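Long-range contacts in tRNA(Phe) 7-((3-amino-3-carboxypropyl)-4-demethylwyosine(37)-N(4))-methyltransferase 1 (Pyrococcus horikoshii, PDB 2IT3), which probably methylates the N-4 position of a wyosine precursor at position 37 of tRNA(Phe), with S-adenosyl-L-methionine as methyl donor: residues Arg57-Glu62 with Leu75-Arg80; Pro64-Lys69 with His94-Leu99; Ser83-Leu88 with Val165-Leu170; Gly129-Asn134 with Arg148-Met153. All blocks are in the same frame, centred on the assembly; numbering follows the deposited sequence.

In the fold
All four contacts hang on one antiparallel sheet and the helices packed on it. Contact 1 joins strands 48-63 and 73-78 as a hairpin. Contact 2, whose centre is about 16 Å from that of contact 1, lies where strand 48-63 ends and strand 98-112 begins, and E62 binds H94 and R95 across the two. Contact 3, about 13 Å from contact 1 between centres, sets helix 84-92 against helix 167-194; a salt bridge from R80 to E86 ties contact 3 to contact 1. Contact 4, farther along, its centre about 29 Å from that of contact 2, is nested inside the long loop that contact 3 closes. Segments of contacts 1 and 2 alternate along the chain, and contacts 2, 3 and 4 each reach the second subunit.

Contact 1: residues Arg57-Glu62 with Leu75-Arg80; sequences RISVME and LGKWHR
W78 lays the outer end of its indole against V60, whose CG2 meets CZ3 at the ring edge, 3.6 Å away and near the ring plane. I58 comes up on the same side of the sheet, its CG2 4.0 Å from W78 CE3, the two side chains crossing at about a right angle. V60 holds CG1 opposite its backbone N (chi1 174°), which turns that methyl to L75 CB and leaves CG2 for the indole. Helix 84-92 covers V60 and W78 through A90, while A177 and M181 of helix 167-194 reach I58. The backbones form an antiparallel beta hairpin: I58 and W78 are a hydrogen-bonded pair, with I58 N 2.7 Å from W78 O and W78 N 2.8 Å from I58 O, both bonds nearly straight. At the other end L75 and G76 both face V60 in a classic beta bulge; L75 N gives V60 O a 2.6 Å bond and G76 N adds a weak one. On the other face S59 lies beside K77, whose chain bends at chi3 (63°) and brings NZ within 3.2 Å of R57 NE, a meeting of like charges. W74 offers K77 a cation-pi partner. R57 CB sits over one face of the H79 imidazole, 3.9 Å from its centroid in a CH-pi contact.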
# COMPACT_ATOMS: atom_id res chain seq x y z
N ARG A 57 -9.38 3.18 -9.84
CA ARG A 57 -9.19 4.23 -10.82
C ARG A 57 -7.82 4.16 -11.47
O ARG A 57 -6.84 3.73 -10.85
CB ARG A 57 -9.38 5.61 -10.19
CG ARG A 57 -8.26 6.05 -9.28
CD ARG A 57 -8.39 7.52 -8.94
NE ARG A 57 -7.08 8.15 -8.75
CZ ARG A 57 -6.26 7.86 -7.75
NH1 ARG A 57 -6.60 6.96 -6.84
NH2 ARG A 57 -5.07 8.46 -7.68
N ILE A 58 -7.80 4.57 -12.73
CA ILE A 58 -6.59 4.61 -13.53
C ILE A 58 -6.35 6.10 -13.73
O ILE A 58 -7.30 6.88 -13.84
CB ILE A 58 -6.82 3.91 -14.88
CG1 ILE A 58 -7.17 2.44 -14.64
CG2 ILE A 58 -5.59 4.07 -15.77
CD1 ILE A 58 -7.43 1.62 -15.92
N SER A 59 -5.08 6.51 -13.75
CA SER A 59 -4.77 7.92 -13.92
C SER A 59 -3.42 8.13 -14.56
O SER A 59 -2.59 7.22 -14.61
CB SER A 59 -4.76 8.65 -12.57
OG SER A 59 -6.02 8.61 -11.96
N VAL A 60 -3.21 9.36 -15.02
CA VAL A 60 -1.98 9.81 -15.65
C VAL A 60 -1.71 11.14 -14.97
O VAL A 60 -2.56 12.03 -15.01
CB VAL A 60 -2.18 10.04 -17.16
CG1 VAL A 60 -0.92 10.63 -17.78
CG2 VAL A 60 -2.55 8.73 -17.85
N MSE A 61 -0.56 11.28 -14.32
CA MSE A 61 -0.23 12.53 -13.63
C MSE A 61 1.27 12.83 -13.64
O MSE A 61 2.10 11.91 -13.71
CB MSE A 61 -0.73 12.46 -12.18
CG MSE A 61 -0.16 11.30 -11.37
SE MSE A 61 1.52 11.69 -10.45
CE MSE A 61 0.80 12.39 -8.80
N GLU A 62 1.62 14.11 -13.57
CA GLU A 62 3.01 14.53 -13.55
C GLU A 62 3.37 15.11 -12.19
O GLU A 62 2.56 15.80 -11.57
CB GLU A 62 3.30 15.55 -14.65
CG GLU A 62 2.30 16.68 -14.74
CD GLU A 62 2.67 17.68 -15.81
OE1 GLU A 62 3.18 17.26 -16.88
OE2 GLU A 62 2.45 18.89 -15.60
N LEU A 75 -3.30 14.51 -15.45
CA LEU A 75 -3.57 14.74 -16.87
C LEU A 75 -4.76 13.92 -17.35
O LEU A 75 -5.26 14.12 -18.45
CB LEU A 75 -2.32 14.42 -17.69
CG LEU A 75 -1.07 15.11 -17.12
CD1 LEU A 75 0.18 14.58 -17.78
CD2 LEU A 75 -1.19 16.60 -17.31
N GLY A 76 -5.21 12.99 -16.52
CA GLY A 76 -6.34 12.16 -16.87
C GLY A 76 -6.73 11.26 -15.72
O GLY A 76 -5.86 10.80 -14.98
N LYS A 77 -8.03 11.03 -15.55
CA LYS A 77 -8.55 10.17 -14.48
C LYS A 77 -9.73 9.36 -14.97
O LYS A 77 -10.70 9.91 -15.47
CB LYS A 77 -9.02 11.00 -13.27
CG LYS A 77 -7.94 11.70 -12.49
CD LYS A 77 -8.39 11.96 -11.05
CE LYS A 77 -8.63 10.65 -10.32
NZ LYS A 77 -8.83 10.82 -8.86
N TRP A 78 -9.65 8.04 -14.79
CA TRP A 78 -10.72 7.16 -15.22
C TRP A 78 -11.07 6.15 -14.14
O TRP A 78 -10.19 5.52 -13.55
CB TRP A 78 -10.29 6.41 -16.47
CG TRP A 78 -9.83 7.31 -17.55
CD1 TRP A 78 -10.61 7.95 -18.47
CD2 TRP A 78 -8.48 7.71 -17.81
NE1 TRP A 78 -9.82 8.71 -19.29
CE2 TRP A 78 -8.51 8.59 -18.91
CE3 TRP A 78 -7.25 7.40 -17.22
CZ2 TRP A 78 -7.36 9.17 -19.44
CZ3 TRP A 78 -6.10 7.98 -17.74
CH2 TRP A 78 -6.16 8.85 -18.84
N HIS A 79 -12.36 6.00 -13.88
CA HIS A 79 -12.87 5.06 -12.88
C HIS A 79 -13.51 3.89 -13.62
O HIS A 79 -14.60 3.43 -13.26
CB HIS A 79 -13.91 5.76 -11.99
CG HIS A 79 -13.32 6.79 -11.07
ND1 HIS A 79 -12.85 6.48 -9.81
CD2 HIS A 79 -13.11 8.12 -11.24
CE1 HIS A 79 -12.37 7.57 -9.24
NE2 HIS A 79 -12.51 8.58 -10.09
N ARG A 80 -12.82 3.41 -14.65
CA ARG A 80 -13.28 2.30 -15.48
C ARG A 80 -12.11 1.82 -16.34
O ARG A 80 -11.05 2.44 -16.33
CB ARG A 80 -14.41 2.77 -16.41
CG ARG A 80 -13.95 3.82 -17.43
CD ARG A 80 -15.09 4.34 -18.29
NE ARG A 80 -14.62 5.16 -19.41
CZ ARG A 80 -14.06 6.35 -19.28
NH1 ARG A 80 -13.89 6.88 -18.08
NH2 ARG A 80 -13.64 7.02 -20.35

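Contact 2: residues Pro64-Lys69 with His94-Leu99; sequences PHFGDK and HRSGQL
S96 reaches across to F66 where a loop leaving one strand of the antiparallel sheet passes the turn that leads into its neighbour: P64-K69 follows strand 48-63, and H94-G97 runs into strand 98-112. The close part is small and gathers round one hydroxyl. S96 OG lies 2.9 Å from F66 N, but the N-H points well off it, at 118°, and the hydrogen bond is weak. The same oxygen is 3.1 Å from F66 CB and 3.7 Å from H65 ND1, so it sits in the bend of the loop between the two side chains. A chi1 of 66° sets OG between the backbone N and carbonyl carbon of S96 and swings it toward F66. Beside it the backbones run close, G97 CA standing 3.7 Å from P64 O. G97, with positive phi and no side chain, lets the two backbones come this close. P64, which follows a cis peptide bond, brings CD to 4.2 Å from Q98 CG.

The outer side is looser. F66 places CG anti to its N (chi1 -168°), carrying the phenyl ring away from H94-L99, and beyond it the loop rises into solvent. The inner side is tied down by E62, which takes H94 ND1 and R95 N on OE1 and holds H65 ND1 weakly through OE2; I176 of the second subunit packs on Q98. H65 in turn folds back along its own loop, with G67 N 3.3 Å above one face of the imidazole, offset toward its rim.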
# COMPACT_ATOMS: atom_id res chain seq x y z
N PRO A 64 7.25 16.25 -9.82
CA PRO A 64 6.65 17.47 -9.28
C PRO A 64 6.31 18.48 -10.37
O PRO A 64 7.20 19.04 -11.01
CB PRO A 64 7.72 17.98 -8.34
CG PRO A 64 8.97 17.64 -9.09
CD PRO A 64 8.69 16.22 -9.55
N HIS A 65 5.02 18.71 -10.59
CA HIS A 65 4.56 19.66 -11.59
C HIS A 65 5.26 21.00 -11.40
O HIS A 65 5.75 21.30 -10.31
CB HIS A 65 3.05 19.85 -11.49
CG HIS A 65 2.49 20.85 -12.46
ND1 HIS A 65 2.72 20.78 -13.82
CD2 HIS A 65 1.72 21.94 -12.27
CE1 HIS A 65 2.11 21.78 -14.42
NE2 HIS A 65 1.50 22.50 -13.50
N PHE A 66 5.32 21.80 -12.46
CA PHE A 66 5.92 23.12 -12.44
C PHE A 66 5.00 24.18 -13.06
O PHE A 66 5.22 24.66 -14.17
CB PHE A 66 7.23 23.04 -13.24
CG PHE A 66 8.05 24.28 -13.02
CD1 PHE A 66 8.69 24.47 -11.81
CD2 PHE A 66 8.16 25.22 -14.03
CE1 PHE A 66 9.46 25.61 -11.61
CE2 PHE A 66 8.93 26.36 -13.82
CZ PHE A 66 9.58 26.56 -12.61
N GLY A 67 3.93 24.52 -12.33
CA GLY A 67 2.95 25.46 -12.88
C GLY A 67 2.22 26.26 -11.80
O GLY A 67 2.73 27.22 -11.23
N ASP A 68 0.95 25.87 -11.57
CA ASP A 68 0.13 26.60 -10.61
C ASP A 68 0.54 26.30 -9.16
O ASP A 68 -0.29 26.14 -8.28
CB ASP A 68 -1.33 26.19 -10.82
CG ASP A 68 -2.23 27.36 -10.47
OD1 ASP A 68 -2.32 27.69 -9.29
OD2 ASP A 68 -2.85 27.92 -11.38
N LYS A 69 1.86 26.19 -8.95
CA LYS A 69 2.36 25.89 -7.61
C LYS A 69 1.65 24.69 -6.98
O LYS A 69 1.12 24.74 -5.88
CB LYS A 69 2.17 27.14 -6.74
CG LYS A 69 3.37 28.08 -6.82
CD LYS A 69 4.70 27.34 -6.66
CE LYS A 69 5.80 27.90 -7.57
NZ LYS A 69 6.77 26.85 -7.87
N HIS A 94 1.71 16.18 -21.02
CA HIS A 94 2.84 16.22 -20.09
C HIS A 94 3.82 17.35 -20.41
O HIS A 94 4.16 17.55 -21.57
CB HIS A 94 3.60 14.90 -20.12
CG HIS A 94 4.84 14.90 -19.28
ND1 HIS A 94 4.89 15.49 -18.03
CD2 HIS A 94 6.08 14.41 -19.51
CE1 HIS A 94 6.11 15.36 -17.54
NE2 HIS A 94 6.85 14.71 -18.41
N ARG A 95 4.27 18.06 -19.38
CA ARG A 95 5.22 19.15 -19.57
C ARG A 95 6.43 19.10 -18.64
O ARG A 95 7.57 19.11 -19.10
CB ARG A 95 4.51 20.50 -19.40
CG ARG A 95 3.40 20.75 -20.41
CD ARG A 95 3.92 20.69 -21.84
NE ARG A 95 2.82 20.53 -22.79
CZ ARG A 95 2.98 20.28 -24.08
NH1 ARG A 95 4.20 20.16 -24.60
NH2 ARG A 95 1.92 20.14 -24.86
N SER A 96 6.20 19.02 -17.33
CA SER A 96 7.30 19.00 -16.38
C SER A 96 7.19 17.93 -15.31
O SER A 96 6.12 17.35 -15.09
CB SER A 96 7.43 20.36 -15.69
OG SER A 96 6.29 20.62 -14.88
N GLY A 97 8.30 17.68 -14.64
CA GLY A 97 8.32 16.68 -13.60
C GLY A 97 8.30 15.27 -14.16
O GLY A 97 8.53 15.04 -15.35
N GLN A 98 8.03 14.31 -13.30
CA GLN A 98 7.98 12.92 -13.70
C GLN A 98 6.56 12.58 -14.14
O GLN A 98 5.59 13.03 -13.54
CB GLN A 98 8.38 12.04 -12.53
CG GLN A 98 9.46 12.66 -11.67
CD GLN A 98 9.67 11.90 -10.39
OE1 GLN A 98 8.71 11.43 -9.76
NE2 GLN A 98 10.93 11.77 -9.97
N LEU A 99 6.46 11.78 -15.19
CA LEU A 99 5.17 11.37 -15.70
C LEU A 99 4.90 9.95 -15.24
O LEU A 99 5.71 9.05 -15.48
CB LEU A 99 5.16 11.41 -17.23
CG LEU A 99 3.89 10.90 -17.90
CD1 LEU A 99 2.67 11.72 -17.45
CD2 LEU A 99 4.07 10.96 -19.40

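Contact 3: residues Ser83-Leu88 with Val165-Leu170; sequences SLYEVL and VGEEYL
L170 pushes its isobutyl group into the side of helix 84-92, meeting L84, V87 and L88 with its two methyls. Its CG stands anti to the backbone N (chi1 175°), which sends the branch straight out from the helix, and a chi2 of 73° then splits the methyls: CD1 goes to V87 CG1 at 3.8 Å, CD2 to L84 CD1 at 3.7 Å. L84 repeats the same pair of torsions and crosses L170 obliquely. L88 takes the other common form, CG beside its backbone N, and slides past L170 in the opposite direction; the separation modelled between their CD2 methyls is too short to be trusted. E167 is extended beyond CG and lays its aliphatic part across L88, CG to CD1 3.6 Å, at about a right angle. Its carboxylate continues to Y85, where OE2 lies at the ring edge near the plane, 3.8 Å from CE1, with the two planes almost perpendicular. This is apolar helix-to-helix packing at two N-terminal ends, S83 and G166 being the N-caps. N171 and V174 extend it along helix 167-194, while behind V87 lie V60 and W78 of the hairpin strands.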
# COMPACT_ATOMS: atom_id res chain seq x y z
N SER A 83 -9.22 3.14 -22.69
CA SER A 83 -8.85 2.83 -24.06
C SER A 83 -7.50 3.48 -24.31
O SER A 83 -7.19 4.54 -23.75
CB SER A 83 -9.88 3.38 -25.05
OG SER A 83 -9.61 4.73 -25.38
N LEU A 84 -6.69 2.84 -25.13
CA LEU A 84 -5.37 3.33 -25.45
C LEU A 84 -5.28 4.80 -25.84
O LEU A 84 -4.47 5.54 -25.29
CB LEU A 84 -4.77 2.48 -26.57
CG LEU A 84 -3.50 3.00 -27.24
CD1 LEU A 84 -2.35 3.00 -26.24
CD2 LEU A 84 -3.17 2.13 -28.45
N TYR A 85 -6.11 5.24 -26.78
CA TYR A 85 -6.04 6.62 -27.25
C TYR A 85 -6.41 7.69 -26.24
O TYR A 85 -5.97 8.84 -26.35
CB TYR A 85 -6.85 6.75 -28.54
CG TYR A 85 -6.46 5.67 -29.52
CD1 TYR A 85 -5.15 5.58 -30.01
CD2 TYR A 85 -7.36 4.67 -29.88
CE1 TYR A 85 -4.75 4.51 -30.81
CE2 TYR A 85 -6.97 3.61 -30.67
CZ TYR A 85 -5.67 3.53 -31.13
OH TYR A 85 -5.31 2.43 -31.87
N GLU A 86 -7.20 7.32 -25.23
CA GLU A 86 -7.56 8.27 -24.17
C GLU A 86 -6.29 8.55 -23.37
O GLU A 86 -5.97 9.70 -23.06
CB GLU A 86 -8.56 7.66 -23.19
CG GLU A 86 -9.88 7.25 -23.77
CD GLU A 86 -10.74 6.55 -22.74
OE1 GLU A 86 -10.41 5.39 -22.38
OE2 GLU A 86 -11.73 7.17 -22.28
N VAL A 87 -5.59 7.48 -23.03
CA VAL A 87 -4.36 7.59 -22.25
C VAL A 87 -3.29 8.38 -23.00
O VAL A 87 -2.59 9.21 -22.42
CB VAL A 87 -3.82 6.18 -21.88
CG1 VAL A 87 -2.50 6.29 -21.14
CG2 VAL A 87 -4.83 5.44 -21.03
N LEU A 88 -3.17 8.14 -24.30
CA LEU A 88 -2.18 8.83 -25.11
C LEU A 88 -2.45 10.32 -25.13
O LEU A 88 -1.53 11.13 -25.10
CB LEU A 88 -2.20 8.29 -26.54
CG LEU A 88 -1.60 6.90 -26.71
CD1 LEU A 88 -1.91 6.35 -28.10
CD2 LEU A 88 -0.09 6.97 -26.48
N VAL A 165 8.31 6.18 -23.65
CA VAL A 165 7.70 5.04 -24.30
C VAL A 165 6.89 5.37 -25.54
O VAL A 165 6.46 6.51 -25.73
CB VAL A 165 6.80 4.27 -23.33
CG1 VAL A 165 7.62 3.82 -22.12
CG2 VAL A 165 5.63 5.14 -22.90
N GLY A 166 6.69 4.36 -26.38
CA GLY A 166 5.92 4.54 -27.59
C GLY A 166 4.53 3.95 -27.45
O GLY A 166 4.15 3.45 -26.39
N GLU A 167 3.77 4.01 -28.54
CA GLU A 167 2.40 3.53 -28.55
C GLU A 167 2.23 2.05 -28.26
O GLU A 167 1.37 1.67 -27.47
CB GLU A 167 1.75 3.88 -29.90
CG GLU A 167 0.25 4.05 -29.87
CD GLU A 167 -0.31 4.56 -31.19
OE1 GLU A 167 0.09 5.66 -31.63
OE2 GLU A 167 -1.16 3.86 -31.79
N GLU A 168 3.05 1.20 -28.88
CA GLU A 168 2.91 -0.23 -28.64
C GLU A 168 3.19 -0.64 -27.19
O GLU A 168 2.50 -1.48 -26.62
CB GLU A 168 3.83 -1.02 -29.58
CG GLU A 168 3.74 -2.52 -29.34
CD GLU A 168 4.29 -3.34 -30.49
OE1 GLU A 168 4.83 -2.74 -31.45
OE2 GLU A 168 4.18 -4.58 -30.43
N TYR A 169 4.20 -0.02 -26.59
CA TYR A 169 4.55 -0.31 -25.21
C TYR A 169 3.39 0.12 -24.32
O TYR A 169 2.91 -0.64 -23.48
CB TYR A 169 5.81 0.45 -24.81
CG TYR A 169 6.18 0.30 -23.34
CD1 TYR A 169 6.87 -0.83 -22.89
CD2 TYR A 169 5.85 1.28 -22.41
CE1 TYR A 169 7.22 -0.96 -21.54
CE2 TYR A 169 6.19 1.16 -21.06
CZ TYR A 169 6.88 0.04 -20.63
OH TYR A 169 7.20 -0.09 -19.30
N LEU A 170 2.94 1.35 -24.52
CA LEU A 170 1.86 1.88 -23.72
C LEU A 170 0.63 0.99 -23.87
O LEU A 170 -0.16 0.83 -22.95
CB LEU A 170 1.54 3.29 -24.22
CG LEU A 170 0.32 3.90 -23.52
CD1 LEU A 170 0.63 4.31 -22.08
CD2 LEU A 170 -0.20 5.15 -24.22

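Contact 4: residues Gly129-Asn134 with Arg148-Met153; sequences GFKYSN and RSTERM
Y132 N binds R148 O at 3.1 Å, the principal direct hydrogen bond across the contact, with the donor tilted 33° from the carbonyl plane. A second, weak one runs from R148 N to S133 OG, and that hydroxyl gives its own proton to F130 O from above the carbonyl plane, so S133 OG links R148 N to the F130 carbonyl of its own turn. A water completes the grip on this side: it donates to Y132 O and accepts from R148 NE, 2.9 Å away, lying in the plane of the guanidinium group. S149 OG meets E151 OE1 in a very short bond, and K187 of helix 167-194 binds both residues.

F130 to S133 is a type I beta turn; it follows a Schellman motif in which G129, with positive phi, ends helix 115-127, and it leads into strand 134-138. The partner segment is the connection between strands 143-148 and 153-159.

Packing centres on the Y132 ring. T150 CG2 sits over one face, 3.6 Å from the centroid, as a CH-pi contact, and its chi1 of 65° turns that methyl to the ring. R148 bends at chi3 and lays its guanidinium group nearly parallel to the ring, the planes 15° apart, offset so that Y132 CD2 lies over one guanidinium face toward the rim. R148 has a cation-pi partner in Y132 of the second subunit. Deeper in, F130 turns its ring edge to the R148-S149 peptide, CD2 3.7 Å from S149 N, and L188 and P106 pack on it.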
# COMPACT_ATOMS: atom_id res chain seq x y z
N GLY A 129 -10.34 -11.05 -0.91
CA GLY A 129 -9.27 -10.67 -1.83
C GLY A 129 -8.62 -9.34 -1.43
O GLY A 129 -7.58 -8.95 -1.94
N PHE A 130 -9.21 -8.57 -0.52
CA PHE A 130 -8.63 -7.30 -0.14
C PHE A 130 -7.62 -7.52 0.99
O PHE A 130 -7.93 -7.32 2.17
CB PHE A 130 -9.72 -6.32 0.31
CG PHE A 130 -10.73 -6.02 -0.76
CD1 PHE A 130 -11.78 -6.90 -1.01
CD2 PHE A 130 -10.63 -4.88 -1.54
CE1 PHE A 130 -12.71 -6.64 -2.02
CE2 PHE A 130 -11.55 -4.61 -2.55
CZ PHE A 130 -12.59 -5.49 -2.79
N LYS A 131 -6.42 -7.94 0.59
CA LYS A 131 -5.35 -8.25 1.53
C LYS A 131 -4.73 -7.06 2.27
O LYS A 131 -4.05 -7.25 3.27
CB LYS A 131 -4.25 -9.02 0.80
CG LYS A 131 -4.76 -10.15 -0.08
CD LYS A 131 -5.46 -11.25 0.71
CE LYS A 131 -4.46 -12.05 1.54
NZ LYS A 131 -5.10 -13.21 2.24
N TYR A 132 -4.95 -5.84 1.78
CA TYR A 132 -4.40 -4.68 2.47
C TYR A 132 -5.41 -4.00 3.37
O TYR A 132 -5.30 -2.80 3.66
CB TYR A 132 -3.81 -3.68 1.47
CG TYR A 132 -2.49 -4.13 0.89
CD1 TYR A 132 -1.59 -4.87 1.65
CD2 TYR A 132 -2.13 -3.81 -0.42
CE1 TYR A 132 -0.37 -5.28 1.13
CE2 TYR A 132 -0.90 -4.21 -0.95
CZ TYR A 132 -0.03 -4.95 -0.17
OH TYR A 132 1.18 -5.36 -0.69
N SER A 133 -6.41 -4.75 3.81
CA SER A 133 -7.41 -4.21 4.71
C SER A 133 -6.82 -4.26 6.11
O SER A 133 -6.08 -5.18 6.45
CB SER A 133 -8.70 -5.02 4.65
OG SER A 133 -9.27 -4.93 3.36
N ASN A 134 -7.16 -3.27 6.93
CA ASN A 134 -6.63 -3.19 8.27
C ASN A 134 -7.36 -2.11 9.06
O ASN A 134 -8.32 -1.51 8.58
CB ASN A 134 -5.14 -2.83 8.21
CG ASN A 134 -4.89 -1.53 7.45
OD1 ASN A 134 -5.52 -0.51 7.72
ND2 ASN A 134 -3.97 -1.58 6.50
N ARG A 148 -8.76 -2.36 1.27
CA ARG A 148 -8.02 -2.07 0.06
C ARG A 148 -7.46 -3.36 -0.51
O ARG A 148 -7.19 -4.31 0.23
CB ARG A 148 -6.88 -1.08 0.37
CG ARG A 148 -6.11 -0.57 -0.86
CD ARG A 148 -5.17 0.59 -0.52
NE ARG A 148 -4.05 0.18 0.32
CZ ARG A 148 -2.83 -0.12 -0.14
NH1 ARG A 148 -2.56 -0.04 -1.43
NH2 ARG A 148 -1.89 -0.51 0.71
N SER A 149 -7.30 -3.41 -1.83
CA SER A 149 -6.76 -4.60 -2.49
C SER A 149 -5.30 -4.37 -2.83
O SER A 149 -4.73 -3.34 -2.47
CB SER A 149 -7.54 -4.93 -3.75
OG SER A 149 -7.18 -6.21 -4.23
N THR A 150 -4.69 -5.30 -3.56
CA THR A 150 -3.26 -5.23 -3.87
C THR A 150 -2.81 -5.00 -5.31
O THR A 150 -1.60 -4.98 -5.55
CB THR A 150 -2.57 -6.53 -3.44
OG1 THR A 150 -3.08 -7.61 -4.24
CG2 THR A 150 -2.84 -6.84 -1.98
N GLU A 151 -3.72 -4.84 -6.26
CA GLU A 151 -3.33 -4.69 -7.66
C GLU A 151 -2.93 -3.29 -8.10
O GLU A 151 -3.32 -2.81 -9.17
CB GLU A 151 -4.43 -5.23 -8.58
CG GLU A 151 -4.80 -6.69 -8.29
CD GLU A 151 -5.92 -6.83 -7.26
OE1 GLU A 151 -5.99 -5.99 -6.35
OE2 GLU A 151 -6.72 -7.79 -7.37
N ARG A 152 -2.12 -2.65 -7.27
CA ARG A 152 -1.64 -1.30 -7.51
C ARG A 152 -0.57 -1.22 -8.60
O ARG A 152 0.20 -2.16 -8.77
CB ARG A 152 -1.09 -0.75 -6.19
CG ARG A 152 -0.39 0.56 -6.30
CD ARG A 152 0.10 1.00 -4.94
NE ARG A 152 0.84 2.25 -5.06
CZ ARG A 152 1.42 2.88 -4.05
NH1 ARG A 152 1.35 2.38 -2.82
NH2 ARG A 152 2.07 4.02 -4.28
N MSE A 153 -0.52 -0.11 -9.32
CA MSE A 153 0.48 0.10 -10.36
C MSE A 153 0.99 1.53 -10.34
O MSE A 153 0.21 2.48 -10.23
CB MSE A 153 -0.08 -0.19 -11.75
CG MSE A 153 -0.13 -1.65 -12.13
SE MSE A 153 -0.60 -1.82 -13.99
CE MSE A 153 1.18 -2.00 -14.72
O HOH W 1 -4.58 -0.23 3.17
O HOH W 2 1.01 -5.14 -4.04